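Local coordinates for prephenate dehydratase (Arthrobacter aurescens, PDB 3MWB), which probably catalyses the decarboxylation and dehydration of prephenate to phenylpyruvate in L-phenylalanine biosynthesis, and binds L-phenylalanine in its ACT domain, at residues L80-E85 / R183-S188; D200-V205 / L277-R282. All blocks are in the same frame, centred on the assembly; numbering follows the deposited sequence.

Interaction 1 (80-85 with 183-188) lies at the edge of a mixed sheet of the prephenate dehydratase domain, and interaction 2 (200-205 with 277-282) at the edge of the ACT sheet; their centres are about 9 Å apart. Strands 181-188 and 200-207 follow one another in the chain, so one connection passes from the first contact to the second. Two polar links join them directly: a salt bridge from Glu-85 OE1 to Lys-201 NZ at 2.8 Å, and a probable hydrogen bond between Ile-82 N and Leu-277 O at 2.9 Å. Bound phenylalanine is about 10 Å from the Arg-183 side chain and about 9 Å from that of Arg-282, so neither contact lines its pocket.

Interaction 1: L80-E85 / R183-S188; sequences LRIIRE and RFILVS
Arg-183 reaches across to Glu-85 with two nitrogens on a single carboxylate oxygen. From CB the chain leads out through CG, anti to the backbone N (chi1 -160°), and stays extended to NE, which carries the end to Glu-85. CD comes within 4.0 Å of Glu-85 OE1, and NE donates to that oxygen at 2.9 Å. CZ lies 3.3 Å from Glu-85 OE1, between the two donors NE and NH2, while NH1 makes a long, weak ion pair with Asp-250 OD2. With NE and NH2 as donors the grip is side-on. OE1 lies in the guanidinium plane; the carboxylate plane is turned 73° from it. Lys-201 also bridges to OE1, and Glu-85 OE2 accepts from Ala-283 N. A leucine in place of the arginine removes NE and NH2, and would probably leave the Glu-85 carboxylate, still held by Lys-201 and Ala-283 N, freer to turn.

Ile-82, Ile-185 and Val-187 share the face of Glu-85, and Ile-82 CD1 meets Ile-185 CD1 at 3.8 Å. Just before the strand, Leu-80 CB touches Val-187 CG1 at 3.5 Å. Ile-83 CD1 reaches Leu-186 CD2 at 3.8 Å.

Arg-81 and Ser-188 form a hydrogen-bonded pair. Ile-83 N then donates to Leu-186 O at 2.9 Å, but Leu-186 N donates to Arg-84 O: two residues face one, a beta bulge that shifts the register. The strand axes run at 131°, a strongly twisted antiparallel pairing in which 181-188 sits between 54-60 and the outermost strand 81-89, an arrangement consistent with the periplasmic-binding-protein-like fold of prephenate dehydratases.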
ATOM      1  N   LEU A  80     -29.409   7.426  -9.553  1.00 24.28           N
ATOM      2  CA  LEU A  80     -30.352   6.609  -8.792  1.00 23.27           C
ATOM      3  C   LEU A  80     -29.802   6.355  -7.395  1.00 22.76           C
ATOM      4  O   LEU A  80     -28.588   6.478  -7.170  1.00 22.73           O
ATOM      5  CB  LEU A  80     -30.540   5.272  -9.488  1.00 22.61           C
ATOM      6  CG  LEU A  80     -31.289   5.196 -10.808  1.00 25.35           C
ATOM      7  CD1 LEU A  80     -31.134   3.784 -11.346  1.00 26.25           C
ATOM      8  CD2 LEU A  80     -32.755   5.545 -10.650  1.00 26.83           C
ATOM      9  N   ARG A  81     -30.681   5.969  -6.470  1.00 21.63           N
ATOM     10  CA  ARG A  81     -30.267   5.579  -5.120  1.00 21.90           C
ATOM     11  C   ARG A  81     -30.952   4.304  -4.650  1.00 20.86           C
ATOM     12  O   ARG A  81     -32.152   4.170  -4.736  1.00 20.99           O
ATOM     13  CB  ARG A  81     -30.574   6.675  -4.101  1.00 22.94           C
ATOM     14  CG  ARG A  81     -29.963   8.036  -4.433  1.00 27.61           C
ATOM     15  CD  ARG A  81     -28.430   8.060  -4.250  1.00 27.04           C
ATOM     16  NE  ARG A  81     -27.905   9.375  -4.607  1.00 30.45           N
ATOM     17  CZ  ARG A  81     -27.961  10.440  -3.811  1.00 32.41           C
ATOM     18  NH1 ARG A  81     -28.503  10.340  -2.601  1.00 32.70           N
ATOM     19  NH2 ARG A  81     -27.466  11.605  -4.226  1.00 35.14           N
ATOM     20  N   ILE A  82     -30.162   3.389  -4.108  1.00 20.17           N
ATOM     21  CA  ILE A  82     -30.705   2.278  -3.355  1.00 19.40           C
ATOM     22  C   ILE A  82     -31.248   2.800  -2.025  1.00 20.67           C
ATOM     23  O   ILE A  82     -30.513   3.396  -1.240  1.00 21.88           O
ATOM     24  CB  ILE A  82     -29.617   1.216  -3.092  1.00 18.75           C
ATOM     25  CG1 ILE A  82     -29.119   0.653  -4.431  1.00 16.51           C
ATOM     26  CG2 ILE A  82     -30.169   0.101  -2.177  1.00 17.54           C
ATOM     27  CD1 ILE A  82     -27.763  -0.136  -4.347  1.00 15.01           C
ATOM     28  N   ILE A  83     -32.530   2.568  -1.770  1.00 21.85           N
ATOM     29  CA  ILE A  83     -33.153   2.984  -0.506  1.00 23.28           C
ATOM     30  C   ILE A  83     -33.424   1.808   0.451  1.00 23.34           C
ATOM     31  O   ILE A  83     -33.689   2.009   1.631  1.00 24.09           O
ATOM     32  CB  ILE A  83     -34.452   3.757  -0.775  1.00 25.33           C
ATOM     33  CG1 ILE A  83     -35.513   2.844  -1.414  1.00 27.00           C
ATOM     34  CG2 ILE A  83     -34.169   4.953  -1.691  1.00 26.30           C
ATOM     35  CD1 ILE A  83     -36.896   3.576  -1.679  1.00 27.74           C
ATOM     36  N   ARG A  84     -33.359   0.584  -0.079  1.00 22.63           N
ATOM     37  CA  ARG A  84     -33.640  -0.628   0.681  1.00 23.07           C
ATOM     38  C   ARG A  84     -32.999  -1.813   0.005  1.00 22.45           C
ATOM     39  O   ARG A  84     -32.906  -1.864  -1.228  1.00 21.63           O
ATOM     40  CB  ARG A  84     -35.127  -0.891   0.777  1.00 25.77           C
ATOM     41  CG  ARG A  84     -35.480  -2.152   1.576  1.00 28.18           C
ATOM     42  CD  ARG A  84     -36.984  -2.404   1.574  1.00 34.07           C
ATOM     43  NE  ARG A  84     -37.671  -1.402   2.366  1.00 37.24           N
ATOM     44  CZ  ARG A  84     -37.956  -1.537   3.658  1.00 38.32           C
ATOM     45  NH1 ARG A  84     -37.605  -2.643   4.310  1.00 37.88           N
ATOM     46  NH2 ARG A  84     -38.578  -0.560   4.293  1.00 38.57           N
ATOM     47  N   GLU A  85     -32.565  -2.771   0.813  1.00 22.02           N
ATOM     48  CA  GLU A  85     -32.123  -4.038   0.277  1.00 22.40           C
ATOM     49  C   GLU A  85     -32.977  -5.126   0.933  1.00 24.53           C
ATOM     50  O   GLU A  85     -33.488  -4.931   2.026  1.00 25.05           O
ATOM     51  CB  GLU A  85     -30.613  -4.224   0.502  1.00 21.58           C
ATOM     52  CG  GLU A  85     -30.179  -4.436   1.938  1.00 22.99           C
ATOM     53  CD  GLU A  85     -28.785  -5.078   2.049  1.00 23.69           C
ATOM     54  OE1 GLU A  85     -28.087  -5.221   1.021  1.00 22.16           O
ATOM     55  OE2 GLU A  85     -28.382  -5.420   3.172  1.00 22.97           O
ATOM     56  N   ARG A 183     -30.558 -11.576  -3.213  1.00 25.20           N
ATOM     57  CA  ARG A 183     -30.439 -10.218  -2.754  1.00 24.17           C
ATOM     58  C   ARG A 183     -31.077  -9.317  -3.801  1.00 23.47           C
ATOM     59  O   ARG A 183     -30.792  -9.435  -5.002  1.00 22.65           O
ATOM     60  CB  ARG A 183     -28.983  -9.860  -2.527  1.00 25.29           C
ATOM     61  CG  ARG A 183     -28.782  -8.656  -1.617  1.00 26.82           C
ATOM     62  CD  ARG A 183     -27.312  -8.368  -1.375  1.00 28.94           C
ATOM     63  NE  ARG A 183     -27.224  -6.952  -1.089  1.00 32.33           N
ATOM     64  CZ  ARG A 183     -26.589  -6.051  -1.821  1.00 28.62           C
ATOM     65  NH1 ARG A 183     -25.855  -6.389  -2.868  1.00 29.79           N
ATOM     66  NH2 ARG A 183     -26.644  -4.805  -1.444  1.00 31.84           N
ATOM     67  N   PHE A 184     -31.980  -8.464  -3.336  1.00 22.52           N
ATOM     68  CA  PHE A 184     -32.636  -7.476  -4.175  1.00 21.96           C
ATOM     69  C   PHE A 184     -32.300  -6.069  -3.680  1.00 21.70           C
ATOM     70  O   PHE A 184     -31.948  -5.885  -2.513  1.00 22.42           O
ATOM     71  CB  PHE A 184     -34.170  -7.651  -4.116  1.00 21.57           C
ATOM     72  CG  PHE A 184     -34.668  -8.977  -4.639  1.00 21.76           C
ATOM     73  CD1 PHE A 184     -34.762 -10.093  -3.785  1.00 23.08           C
ATOM     74  CD2 PHE A 184     -35.090  -9.102  -5.962  1.00 20.34           C
ATOM     75  CE1 PHE A 184     -35.247 -11.320  -4.250  1.00 23.39           C
ATOM     76  CE2 PHE A 184     -35.572 -10.318  -6.455  1.00 23.13           C
ATOM     77  CZ  PHE A 184     -35.660 -11.438  -5.590  1.00 24.14           C
ATOM     78  N   ILE A 185     -32.452  -5.081  -4.559  1.00 21.13           N
ATOM     79  CA  ILE A 185     -32.337  -3.681  -4.172  1.00 21.71           C
ATOM     80  C   ILE A 185     -33.548  -2.904  -4.669  1.00 21.71           C
ATOM     81  O   ILE A 185     -34.115  -3.199  -5.724  1.00 22.60           O
ATOM     82  CB  ILE A 185     -30.993  -3.010  -4.644  1.00 21.43           C
ATOM     83  CG1 ILE A 185     -30.762  -3.242  -6.146  1.00 21.29           C
ATOM     84  CG2 ILE A 185     -29.828  -3.499  -3.791  1.00 22.48           C
ATOM     85  CD1 ILE A 185     -29.614  -2.447  -6.753  1.00 21.71           C
ATOM     86  N   LEU A 186     -33.969  -1.934  -3.877  1.00 21.67           N
ATOM     87  CA  LEU A 186     -35.073  -1.053  -4.250  1.00 21.77           C
ATOM     88  C   LEU A 186     -34.464   0.303  -4.578  1.00 21.32           C
ATOM     89  O   LEU A 186     -33.817   0.912  -3.750  1.00 22.22           O
ATOM     90  CB  LEU A 186     -36.067  -0.914  -3.090  1.00 21.42           C
ATOM     91  CG  LEU A 186     -37.406  -0.201  -3.316  1.00 22.51           C
ATOM     92  CD1 LEU A 186     -38.311  -0.970  -4.296  1.00 21.57           C
ATOM     93  CD2 LEU A 186     -38.123  -0.022  -1.964  1.00 21.15           C
ATOM     94  N   VAL A 187     -34.669   0.759  -5.799  1.00 20.92           N
ATOM     95  CA  VAL A 187     -33.931   1.894  -6.309  1.00 21.76           C
ATOM     96  C   VAL A 187     -34.850   3.068  -6.651  1.00 21.95           C
ATOM     97  O   VAL A 187     -35.823   2.884  -7.350  1.00 21.78           O
ATOM     98  CB  VAL A 187     -33.135   1.464  -7.552  1.00 22.09           C
ATOM     99  CG1 VAL A 187     -32.308   2.612  -8.055  1.00 23.29           C
ATOM    100  CG2 VAL A 187     -32.230   0.255  -7.198  1.00 22.43           C
ATOM    101  N   SER A 188     -34.533   4.270  -6.170  1.00 22.29           N
ATOM    102  CA  SER A 188     -35.339   5.455  -6.477  0.50 22.18           C
ATOM    103  C   SER A 188     -34.481   6.552  -7.094  1.00 22.59           C
ATOM    104  O   SER A 188     -33.257   6.401  -7.203  1.00 22.46           O
ATOM    105  CB  SER A 188     -36.008   5.983  -5.208  0.50 22.60           C
ATOM    106  OG  SER A 188     -36.808   4.989  -4.603  0.50 21.68           O
TER

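Interaction 2: D200-V205 / L277-R282; sequences DKTTVV and LGSYAR
At the edge of the four-stranded antiparallel ACT sheet, strand 275-281 pairs with 200-207, and Tyr-280 lays its ring beside Lys-201 and Thr-203. Lys-201 CB sits over one ring face, 4.0 Å from the centroid of the Tyr-280 ring and 27° off its normal, a CH-pi contact. Farther along the lysine, CD approaches Tyr-280 OH at 3.4 Å before the chain bends at chi3 and carries NZ to Glu-85. Tyr-280 CG stands between the backbone N and the carbonyl carbon (chi1 52°), which swings the ring back over the neighbouring strand. Its hydroxyl then donates to Thr-203 OG1 at 2.6 Å, and that acceptor lies at the ring edge, in plane. Thr-203 OG1 is also hydrogen-bonded to Asp-250 OD1, tying the tyrosine indirectly to strand 245-252.

Strand 200-207 is an inner strand of the ACT sheet: backbone bonds of Thr-202 with Ala-251 and Val-204 with Ile-249 join it to 245-252 on one side, and the outermost strand 275-281 lies on the other. Lys-201 and Tyr-280 form a hydrogen-bonded pair, with Lys-201 N to Tyr-280 O at 2.7 Å. Beyond it, Thr-203 N reaches Gly-278 O at 3.0 Å, nearly in line with the carbonyl. Gly-278 has a positive phi of 103°, at which a CB would press on the preceding carbonyl oxygen.

On the face of Thr-202 and Ser-279, Ser-279 OG donates to Thr-202 OG1 at 2.6 Å. Outside bonds extend this hydroxyl pair: Thr-202 OG1 to Gly-253 O and Ser-279 OG to Ala-255 N. Near the strand end, Arg-282 CG packs against Asp-200 C at 3.7 Å, while the Arg-282 guanidinium forms salt bridges with Asp-284 and Asp-252.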
ATOM      1  N   ASP A 200     -25.562   0.079   8.494  1.00 24.00           N
ATOM      2  CA  ASP A 200     -25.915   0.552   7.163  1.00 23.05           C
ATOM      3  C   ASP A 200     -24.924   0.043   6.138  1.00 21.77           C
ATOM      4  O   ASP A 200     -23.827  -0.417   6.476  1.00 20.40           O
ATOM      5  CB  ASP A 200     -25.936   2.088   7.122  1.00 23.35           C
ATOM      6  CG  ASP A 200     -27.047   2.695   7.978  1.00 25.18           C
ATOM      7  OD1 ASP A 200     -28.203   2.269   7.862  1.00 24.75           O
ATOM      8  OD2 ASP A 200     -26.753   3.613   8.768  1.00 27.03           O
ATOM      9  N   LYS A 201     -25.328   0.161   4.876  1.00 21.69           N
ATOM     10  CA  LYS A 201     -24.509  -0.160   3.738  1.00 21.93           C
ATOM     11  C   LYS A 201     -24.431   1.085   2.852  1.00 21.73           C
ATOM     12  O   LYS A 201     -25.400   1.842   2.740  1.00 21.23           O
ATOM     13  CB  LYS A 201     -25.178  -1.313   2.986  1.00 22.99           C
ATOM     14  CG  LYS A 201     -24.273  -2.130   2.106  1.00 23.70           C
ATOM     15  CD  LYS A 201     -24.991  -3.407   1.584  1.00 22.41           C
ATOM     16  CE  LYS A 201     -24.801  -4.647   2.458  1.00 22.39           C
ATOM     17  NZ  LYS A 201     -25.520  -5.805   1.838  1.00 22.89           N
ATOM     18  N   THR A 202     -23.278   1.303   2.229  1.00 21.20           N
ATOM     19  CA  THR A 202     -23.137   2.364   1.246  1.00 21.15           C
ATOM     20  C   THR A 202     -22.614   1.763  -0.043  1.00 20.74           C
ATOM     21  O   THR A 202     -21.636   1.008  -0.033  1.00 20.92           O
ATOM     22  CB  THR A 202     -22.247   3.540   1.760  1.00 21.62           C
ATOM     23  OG1 THR A 202     -22.883   4.183   2.877  1.00 21.69           O
ATOM     24  CG2 THR A 202     -22.000   4.617   0.660  1.00 21.58           C
ATOM     25  N   THR A 203     -23.265   2.105  -1.153  1.00 20.64           N
ATOM     26  CA  THR A 203     -22.899   1.598  -2.475  1.00 20.20           C
ATOM     27  C   THR A 203     -22.396   2.732  -3.375  1.00 20.17           C
ATOM     28  O   THR A 203     -22.979   3.832  -3.410  1.00 21.04           O
ATOM     29  CB  THR A 203     -24.100   0.845  -3.158  1.00 20.83           C
ATOM     30  OG1 THR A 203     -24.572  -0.213  -2.308  1.00 20.28           O
ATOM     31  CG2 THR A 203     -23.695   0.225  -4.508  1.00 19.67           C
ATOM     32  N   VAL A 204     -21.327   2.448  -4.112  1.00 20.24           N
ATOM     33  CA  VAL A 204     -20.762   3.371  -5.088  1.00 20.47           C
ATOM     34  C   VAL A 204     -20.349   2.657  -6.374  1.00 21.13           C
ATOM     35  O   VAL A 204     -20.089   1.452  -6.383  1.00 20.69           O
ATOM     36  CB  VAL A 204     -19.516   4.118  -4.554  1.00 20.90           C
ATOM     37  CG1 VAL A 204     -19.894   5.091  -3.484  1.00 21.60           C
ATOM     38  CG2 VAL A 204     -18.412   3.128  -4.073  1.00 20.24           C
ATOM     39  N   VAL A 205     -20.280   3.419  -7.462  1.00 21.29           N
ATOM     40  CA  VAL A 205     -19.725   2.896  -8.697  1.00 21.68           C
ATOM     41  C   VAL A 205     -18.564   3.787  -9.059  1.00 21.78           C
ATOM     42  O   VAL A 205     -18.743   5.001  -9.207  1.00 22.80           O
ATOM     43  CB  VAL A 205     -20.774   2.863  -9.850  1.00 22.74           C
ATOM     44  CG1 VAL A 205     -20.064   2.576 -11.220  1.00 23.15           C
ATOM     45  CG2 VAL A 205     -21.861   1.833  -9.552  1.00 22.21           C
ATOM     46  N   LEU A 277     -24.473   5.675  -4.938  1.00 20.62           N
ATOM     47  CA  LEU A 277     -25.685   4.825  -5.058  1.00 21.21           C
ATOM     48  C   LEU A 277     -26.456   4.619  -3.732  1.00 20.81           C
ATOM     49  O   LEU A 277     -27.289   3.724  -3.595  1.00 21.49           O
ATOM     50  CB  LEU A 277     -25.319   3.481  -5.695  1.00 21.35           C
ATOM     51  CG  LEU A 277     -25.282   3.333  -7.223  1.00 23.59           C
ATOM     52  CD1 LEU A 277     -26.683   3.546  -7.778  1.00 27.06           C
ATOM     53  CD2 LEU A 277     -24.324   4.298  -7.866  1.00 24.87           C
ATOM     54  N   GLY A 278     -26.193   5.465  -2.758  1.00 20.23           N
ATOM     55  CA  GLY A 278     -27.026   5.476  -1.572  1.00 20.20           C
ATOM     56  C   GLY A 278     -26.408   4.798  -0.378  1.00 19.09           C
ATOM     57  O   GLY A 278     -25.486   3.954  -0.497  1.00 18.66           O
ATOM     58  N   SER A 279     -26.901   5.217   0.781  1.00 19.69           N
ATOM     59  CA  SER A 279     -26.654   4.554   2.058  1.00 19.15           C
ATOM     60  C   SER A 279     -28.022   4.071   2.484  1.00 19.96           C
ATOM     61  O   SER A 279     -29.028   4.753   2.247  1.00 19.97           O
ATOM     62  CB  SER A 279     -26.081   5.529   3.099  1.00 19.19           C
ATOM     63  OG  SER A 279     -24.787   5.966   2.721  1.00 19.34           O
ATOM     64  N   TYR A 280     -28.064   2.888   3.079  1.00 18.96           N
ATOM     65  CA  TYR A 280     -29.337   2.237   3.384  1.00 19.99           C
ATOM     66  C   TYR A 280     -29.098   1.137   4.410  1.00 19.85           C
ATOM     67  O   TYR A 280     -27.969   0.609   4.522  1.00 19.41           O
ATOM     68  CB  TYR A 280     -30.009   1.664   2.100  1.00 19.20           C
ATOM     69  CG  TYR A 280     -29.083   0.794   1.305  1.00 20.48           C
ATOM     70  CD1 TYR A 280     -28.194   1.363   0.378  1.00 17.96           C
ATOM     71  CD2 TYR A 280     -29.030  -0.587   1.506  1.00 20.04           C
ATOM     72  CE1 TYR A 280     -27.284   0.587  -0.321  1.00 19.34           C
ATOM     73  CE2 TYR A 280     -28.089  -1.391   0.769  1.00 19.92           C
ATOM     74  CZ  TYR A 280     -27.238  -0.777  -0.138  1.00 20.35           C
ATOM     75  OH  TYR A 280     -26.329  -1.497  -0.896  1.00 22.25           O
ATOM     76  N   ALA A 281     -30.152   0.791   5.141  1.00 20.33           N
ATOM     77  CA  ALA A 281     -30.082  -0.219   6.197  1.00 21.36           C
ATOM     78  C   ALA A 281     -29.720  -1.583   5.625  1.00 21.52           C
ATOM     79  O   ALA A 281     -30.233  -1.975   4.571  1.00 21.02           O
ATOM     80  CB  ALA A 281     -31.429  -0.295   6.953  1.00 21.71           C
ATOM     81  N   ARG A 282     -28.826  -2.293   6.317  1.00 22.21           N
ATOM     82  CA  ARG A 282     -28.527  -3.699   6.009  1.00 22.87           C
ATOM     83  C   ARG A 282     -29.737  -4.569   6.322  1.00 24.40           C
ATOM     84  O   ARG A 282     -30.312  -4.466   7.416  1.00 24.75           O
ATOM     85  CB  ARG A 282     -27.311  -4.221   6.800  1.00 23.27           C
ATOM     86  CG  ARG A 282     -25.982  -3.464   6.506  1.00 23.79           C
ATOM     87  CD  ARG A 282     -24.740  -4.067   7.214  1.00 27.40           C
ATOM     88  NE  ARG A 282     -24.694  -5.529   7.215  1.00 27.81           N
ATOM     89  CZ  ARG A 282     -23.793  -6.285   6.580  1.00 31.23           C
ATOM     90  NH1 ARG A 282     -22.816  -5.743   5.864  1.00 29.76           N
ATOM     91  NH2 ARG A 282     -23.877  -7.613   6.665  1.00 33.70           N
TER